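Local coordinates for E2A dna-binding protein (Human adenovirus 5, PDB 2WB0), which binds single-stranded DNA and, by forming multimers, unwinds the viral template without ATP during the elongation phase of strand-displacement replication, at residues M12-A17 against A77-F82; N249-D254 against H268-I273. One frame throughout, in Å; residues are numbered along the deposited sequence.

Interaction 1: residues M12-A17 against A77-F82; sequences MEAARA and AYLQSF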
loop_
_atom_site.group_PDB
_atom_site.type_symbol
_atom_site.label_atom_id
_atom_site.label_comp_id
_atom_site.label_asym_id
_atom_site.label_seq_id
_atom_site.Cartn_x
_atom_site.Cartn_y
_atom_site.Cartn_z
ATOM N N MET A 12 -11.916 -8.735 -23.518
ATOM C CA MET A 12 -13.294 -8.302 -23.359
ATOM C C MET A 12 -14.206 -9.501 -23.089
ATOM O O MET A 12 -15.140 -9.419 -22.318
ATOM C CB MET A 12 -13.773 -7.519 -24.591
ATOM C CG MET A 12 -13.197 -6.075 -24.633
ATOM S SD MET A 12 -14.104 -5.075 -23.421
ATOM C CE MET A 12 -15.719 -4.847 -24.118
ATOM N N GLU A 13 -13.957 -10.598 -23.789
ATOM C CA GLU A 13 -14.780 -11.788 -23.627
ATOM C C GLU A 13 -14.723 -12.350 -22.190
ATOM O O GLU A 13 -15.784 -12.617 -21.557
ATOM C CB GLU A 13 -14.294 -12.847 -24.625
ATOM C CG GLU A 13 -15.176 -14.107 -24.669
ATOM C CD GLU A 13 -14.539 -15.214 -25.566
ATOM O OE1 GLU A 13 -13.281 -15.332 -25.613
ATOM O OE2 GLU A 13 -15.290 -15.947 -26.239
ATOM N N ALA A 14 -13.514 -12.501 -21.707
ATOM C CA ALA A 14 -13.230 -13.039 -20.348
ATOM C C ALA A 14 -13.903 -12.134 -19.311
ATOM O O ALA A 14 -14.612 -12.619 -18.377
ATOM C CB ALA A 14 -11.772 -13.103 -20.149
ATOM N N ALA A 15 -13.801 -10.814 -19.531
ATOM C CA ALA A 15 -14.285 -9.842 -18.555
ATOM C C ALA A 15 -15.790 -9.879 -18.561
ATOM O O ALA A 15 -16.445 -9.885 -17.514
ATOM C CB ALA A 15 -13.722 -8.377 -18.877
ATOM N N ARG A 16 -16.383 -9.984 -19.743
ATOM C CA ARG A 16 -17.825 -10.069 -19.788
ATOM C C ARG A 16 -18.348 -11.380 -19.166
ATOM O O ARG A 16 -19.362 -11.374 -18.477
ATOM C CB ARG A 16 -18.346 -9.866 -21.231
ATOM C CG ARG A 16 -19.869 -9.936 -21.328
ATOM C CD ARG A 16 -20.554 -8.976 -20.314
ATOM N NE ARG A 16 -21.004 -7.766 -20.967
ATOM C CZ ARG A 16 -22.189 -7.625 -21.544
ATOM N NH1 ARG A 16 -23.064 -8.620 -21.549
ATOM N NH2 ARG A 16 -22.491 -6.477 -22.117
ATOM N N ALA A 17 -17.635 -12.473 -19.374
ATOM C CA ALA A 17 -18.008 -13.773 -18.760
ATOM C C ALA A 17 -18.111 -13.633 -17.219
ATOM O O ALA A 17 -19.104 -13.993 -16.583
ATOM C CB ALA A 17 -16.959 -14.796 -19.098
ATOM N N ALA A 77 -5.264 -6.848 -13.467
ATOM C CA ALA A 77 -3.968 -7.268 -13.911
ATOM C C ALA A 77 -3.988 -8.695 -14.481
ATOM O O ALA A 77 -3.222 -9.010 -15.425
ATOM C CB ALA A 77 -2.974 -7.168 -12.751
ATOM N N TYR A 78 -4.797 -9.560 -13.867
ATOM C CA TYR A 78 -4.856 -10.977 -14.337
ATOM C C TYR A 78 -5.557 -11.058 -15.689
ATOM O O TYR A 78 -5.108 -11.787 -16.589
ATOM C CB TYR A 78 -5.514 -11.879 -13.280
ATOM C CG TYR A 78 -4.479 -12.297 -12.254
ATOM C CD1 TYR A 78 -3.394 -13.133 -12.616
ATOM C CD2 TYR A 78 -4.585 -11.892 -10.941
ATOM C CE1 TYR A 78 -2.400 -13.517 -11.676
ATOM C CE2 TYR A 78 -3.588 -12.270 -9.965
ATOM C CZ TYR A 78 -2.495 -13.052 -10.352
ATOM O OH TYR A 78 -1.543 -13.397 -9.459
ATOM N N LEU A 79 -6.591 -10.263 -15.858
ATOM C CA LEU A 79 -7.308 -10.195 -17.128
ATOM C C LEU A 79 -6.428 -9.672 -18.253
ATOM O O LEU A 79 -6.364 -10.278 -19.329
ATOM C CB LEU A 79 -8.516 -9.277 -16.969
ATOM C CG LEU A 79 -9.983 -9.615 -16.953
ATOM C CD1 LEU A 79 -10.444 -11.103 -17.211
ATOM C CD2 LEU A 79 -10.631 -9.004 -15.757
ATOM N N GLN A 80 -5.677 -8.600 -17.989
ATOM C CA GLN A 80 -4.706 -8.090 -18.952
ATOM C C GLN A 80 -3.644 -9.145 -19.302
ATOM O O GLN A 80 -3.355 -9.379 -20.497
ATOM C CB GLN A 80 -4.047 -6.815 -18.392
ATOM C CG GLN A 80 -5.005 -5.642 -18.417
ATOM C CD GLN A 80 -4.317 -4.324 -17.937
ATOM O OE1 GLN A 80 -3.126 -4.310 -17.638
ATOM N NE2 GLN A 80 -5.090 -3.243 -17.868
ATOM N N SER A 81 -3.046 -9.773 -18.278
ATOM C CA SER A 81 -2.118 -10.867 -18.500
ATOM C C SER A 81 -2.750 -12.017 -19.321
ATOM O O SER A 81 -2.142 -12.446 -20.278
ATOM C CB SER A 81 -1.467 -11.370 -17.192
ATOM O OG SER A 81 -0.838 -10.277 -16.452
ATOM N N PHE A 82 -3.962 -12.463 -18.970
ATOM C CA PHE A 82 -4.647 -13.554 -19.679
ATOM C C PHE A 82 -4.730 -13.220 -21.182
ATOM O O PHE A 82 -4.322 -14.030 -22.071
ATOM C CB PHE A 82 -6.044 -13.746 -19.125
ATOM C CG PHE A 82 -6.928 -14.676 -19.933
ATOM C CD1 PHE A 82 -6.717 -16.069 -19.908
ATOM C CD2 PHE A 82 -8.046 -14.195 -20.577
ATOM C CE1 PHE A 82 -7.554 -16.930 -20.611
ATOM C CE2 PHE A 82 -8.917 -15.066 -21.297
ATOM C CZ PHE A 82 -8.668 -16.432 -21.304
#
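Apolar packing carries the whole contact, and Ala-14 is its hub: its CB meets Leu-79 CD1 at 3.8 Å and the ring of Phe-82, where CE2 is the nearest atom at 3.6 Å. The methyl meets this ring obliquely, nearest to CE2 and CD2. CB of Phe-82 points toward helix 7-21, and with CG anti to the backbone N (chi1 170°) the ring extends to Ala-14. Leu-79 also serves Ala-15, its CG lying 4.4 Å from Ala-15 CB and its CD1 close to the backbone N. Two small methyls thus receive two long side chains, and the segment axes stay 9.9 Å apart, running roughly antiparallel at 141°.

Hydrogen bonds join neither segment to the other; they work within the helices. Ser-81 OG turns back to Ala-77 O at 2.9 Å, and this carbonyl also takes the helical N-H of Ser-81 from the opposite face of its plane.

Helix 7-21 adds a charge just before residues 12-17: Lys-10 makes a cation-pi contact with Phe-82 and hydrogen-bonds its carbonyl O, a second link between the same two helices.

This is helix-helix packing in the all-alpha region, joining helix 7-21 to the C-terminal part of helix 64-83. Phe-32 touches Ala-15, and helix 300-315 packs against helix 64-83, with Trp-314 on Leu-79.

Interaction 2: residues N249-D254 against H268-I273; sequences NAEDLD and HHPALI
The carboxylate of Glu-251 lies with one flat face over CG of the Pro-270 ring: that carbon is nearly equidistant from the three carboxylate atoms, 3.8 Å from OE2, 3.9 Å from CD and 4.0 Å from OE1. The approach is a van der Waals one, with the two side chains set at a slant. Another flat group, the His-269 imidazole, takes no part across the gap; CB of the preceding His-268 lies 3.7 Å above one of its faces, offset toward the rim.

Glu-251 gets there by its length. Its first bond does not point at the proline, but beyond CG the chain is extended (chi2 151°) and delivers the carboxylate to the CG corner of the ring. Ala-250 makes the shorter reach, its CB 4.1 Å from Pro-270 CB, so that neighbouring residues of one turn touch successive carbons of the same ring.

Each partner is presented by a tight turn. Residues Asn-249 to Asp-252 form a type I beta turn closed by a weak backbone bond, with Ala-250 and Glu-251 at its two central positions. Pro-270 is the centre of an inverse gamma turn in which Ala-271 N reaches His-269 O at 2.7 Å. No hydrogen bond crosses between the segments, and this small surface contact lies away from the zinc sites.

In the fold, it sits where the loop leaving strand 242-246 passes the turn between helix 261-268 and strand 271-276. The two strands are antiparallel neighbours in a three-stranded sheet, and Pro-270 pairs through its backbone with Leu-247, next after strand 242-246, while helix 189-206 touches His-269, Ala-271 and Ile-273.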
loop_
_atom_site.group_PDB
_atom_site.type_symbol
_atom_site.label_atom_id
_atom_site.label_comp_id
_atom_site.label_asym_id
_atom_site.label_seq_id
_atom_site.Cartn_x
_atom_site.Cartn_y
_atom_site.Cartn_z
ATOM N N ASN A 249 -5.199 -4.863 21.712
ATOM C CA ASN A 249 -5.662 -5.987 22.576
ATOM C C ASN A 249 -4.900 -7.341 22.331
ATOM O O ASN A 249 -5.075 -8.325 23.080
ATOM C CB ASN A 249 -7.200 -6.118 22.541
ATOM C CG ASN A 249 -7.923 -4.835 23.017
ATOM O OD1 ASN A 249 -8.910 -4.407 22.420
ATOM N ND2 ASN A 249 -7.426 -4.215 24.085
ATOM N N ALA A 250 -4.002 -7.366 21.336
ATOM C CA ALA A 250 -3.432 -8.607 20.845
ATOM C C ALA A 250 -2.546 -9.363 21.821
ATOM O O ALA A 250 -2.289 -10.561 21.606
ATOM C CB ALA A 250 -2.734 -8.409 19.547
ATOM N N GLU A 251 -2.134 -8.730 22.920
ATOM C CA GLU A 251 -1.378 -9.501 23.930
ATOM C C GLU A 251 -2.186 -10.118 25.077
ATOM O O GLU A 251 -1.766 -11.109 25.671
ATOM C CB GLU A 251 -0.123 -8.770 24.375
ATOM C CG GLU A 251 0.995 -8.969 23.337
ATOM C CD GLU A 251 1.978 -7.804 23.271
ATOM O OE1 GLU A 251 3.204 -8.082 23.262
ATOM O OE2 GLU A 251 1.515 -6.626 23.215
ATOM N N ASP A 252 -3.378 -9.565 25.309
ATOM C CA ASP A 252 -4.407 -10.132 26.193
ATOM C C ASP A 252 -4.888 -11.508 25.618
ATOM O O ASP A 252 -5.875 -12.106 26.087
ATOM C CB ASP A 252 -5.543 -9.091 26.311
ATOM C CG ASP A 252 -6.089 -8.897 27.765
ATOM O OD1 ASP A 252 -7.057 -9.612 28.142
ATOM O OD2 ASP A 252 -5.622 -7.983 28.489
ATOM N N LEU A 253 -4.160 -11.999 24.603
ATOM C CA LEU A 253 -4.455 -13.280 23.931
ATOM C C LEU A 253 -3.504 -14.388 24.367
ATOM O O LEU A 253 -2.295 -14.188 24.470
ATOM C CB LEU A 253 -4.336 -13.144 22.410
ATOM C CG LEU A 253 -5.443 -12.563 21.547
ATOM C CD1 LEU A 253 -4.863 -12.279 20.190
ATOM C CD2 LEU A 253 -6.608 -13.524 21.405
ATOM N N ASP A 254 -4.082 -15.567 24.564
ATOM C CA ASP A 254 -3.355 -16.787 24.915
ATOM C C ASP A 254 -2.799 -17.470 23.640
ATOM O O ASP A 254 -3.511 -18.189 22.942
ATOM C CB ASP A 254 -4.308 -17.702 25.712
ATOM C CG ASP A 254 -3.670 -19.003 26.140
ATOM O OD1 ASP A 254 -2.423 -19.065 26.285
ATOM O OD2 ASP A 254 -4.452 -19.969 26.327
ATOM N N HIS A 268 2.817 -12.586 17.893
ATOM C CA HIS A 268 4.249 -12.323 18.145
ATOM C C HIS A 268 4.709 -10.954 17.773
ATOM O O HIS A 268 5.634 -10.414 18.419
ATOM C CB HIS A 268 5.142 -13.309 17.395
ATOM C CG HIS A 268 4.848 -14.749 17.732
ATOM N ND1 HIS A 268 4.991 -15.770 16.822
ATOM C CD2 HIS A 268 4.427 -15.330 18.885
ATOM C CE1 HIS A 268 4.683 -16.927 17.397
ATOM N NE2 HIS A 268 4.285 -16.681 18.632
ATOM N N HIS A 269 4.087 -10.367 16.749
ATOM C CA HIS A 269 4.485 -9.031 16.366
ATOM C C HIS A 269 3.250 -8.135 16.235
ATOM O O HIS A 269 2.786 -7.869 15.145
ATOM C CB HIS A 269 5.238 -9.125 15.022
ATOM C CG HIS A 269 6.302 -10.167 15.032
ATOM N ND1 HIS A 269 7.483 -10.023 15.758
ATOM C CD2 HIS A 269 6.360 -11.376 14.438
ATOM C CE1 HIS A 269 8.240 -11.086 15.543
ATOM N NE2 HIS A 269 7.579 -11.924 14.765
ATOM N N PRO A 270 2.752 -7.618 17.363
ATOM C CA PRO A 270 1.408 -6.990 17.381
ATOM C C PRO A 270 1.409 -5.568 16.860
ATOM O O PRO A 270 0.994 -4.668 17.571
ATOM C CB PRO A 270 1.056 -7.021 18.869
ATOM C CG PRO A 270 2.410 -6.857 19.542
ATOM C CD PRO A 270 3.343 -7.687 18.717
ATOM N N ALA A 271 1.765 -5.373 15.581
ATOM C CA ALA A 271 1.617 -4.050 14.916
ATOM C C ALA A 271 1.520 -4.347 13.422
ATOM O O ALA A 271 2.145 -5.306 12.940
ATOM C CB ALA A 271 2.833 -3.088 15.178
ATOM N N LEU A 272 0.663 -3.602 12.722
ATOM C CA LEU A 272 0.502 -3.758 11.285
ATOM C C LEU A 272 1.054 -2.536 10.545
ATOM O O LEU A 272 0.904 -1.412 10.996
ATOM C CB LEU A 272 -0.992 -3.840 10.940
ATOM C CG LEU A 272 -1.621 -5.235 10.920
ATOM C CD1 LEU A 272 -0.880 -6.431 11.540
ATOM C CD2 LEU A 272 -3.102 -5.349 10.734
ATOM N N ILE A 273 1.627 -2.784 9.368
ATOM C CA ILE A 273 1.947 -1.684 8.441
ATOM C C ILE A 273 0.584 -1.310 7.827
ATOM O O ILE A 273 -0.152 -2.173 7.338
ATOM C CB ILE A 273 2.858 -2.210 7.281
ATOM C CG1 ILE A 273 4.249 -2.554 7.827
ATOM C CG2 ILE A 273 2.814 -1.196 6.025
ATOM C CD1 ILE A 273 5.230 -3.226 6.803
#

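Interaction 1 closes before interaction 2 opens along the chain. Their centres are 39 Å apart and their nearest atoms about 20 Å, so they do not touch. Interaction 1 belongs to the all-alpha region and joins two helices; interaction 2 belongs to the second zinc-binding region and joins a loop to the start of a sheet strand. Helix 300-315 spans the distance: its C-terminal part packs against helix 64-83, while at its beginning Ala-300 and Pro-301 touch Ile-273 and Leu-272. One late helix therefore connects the N-terminal helical region with the sheet of the zinc-binding region, tying the two together within the single-stranded DNA-binding domain.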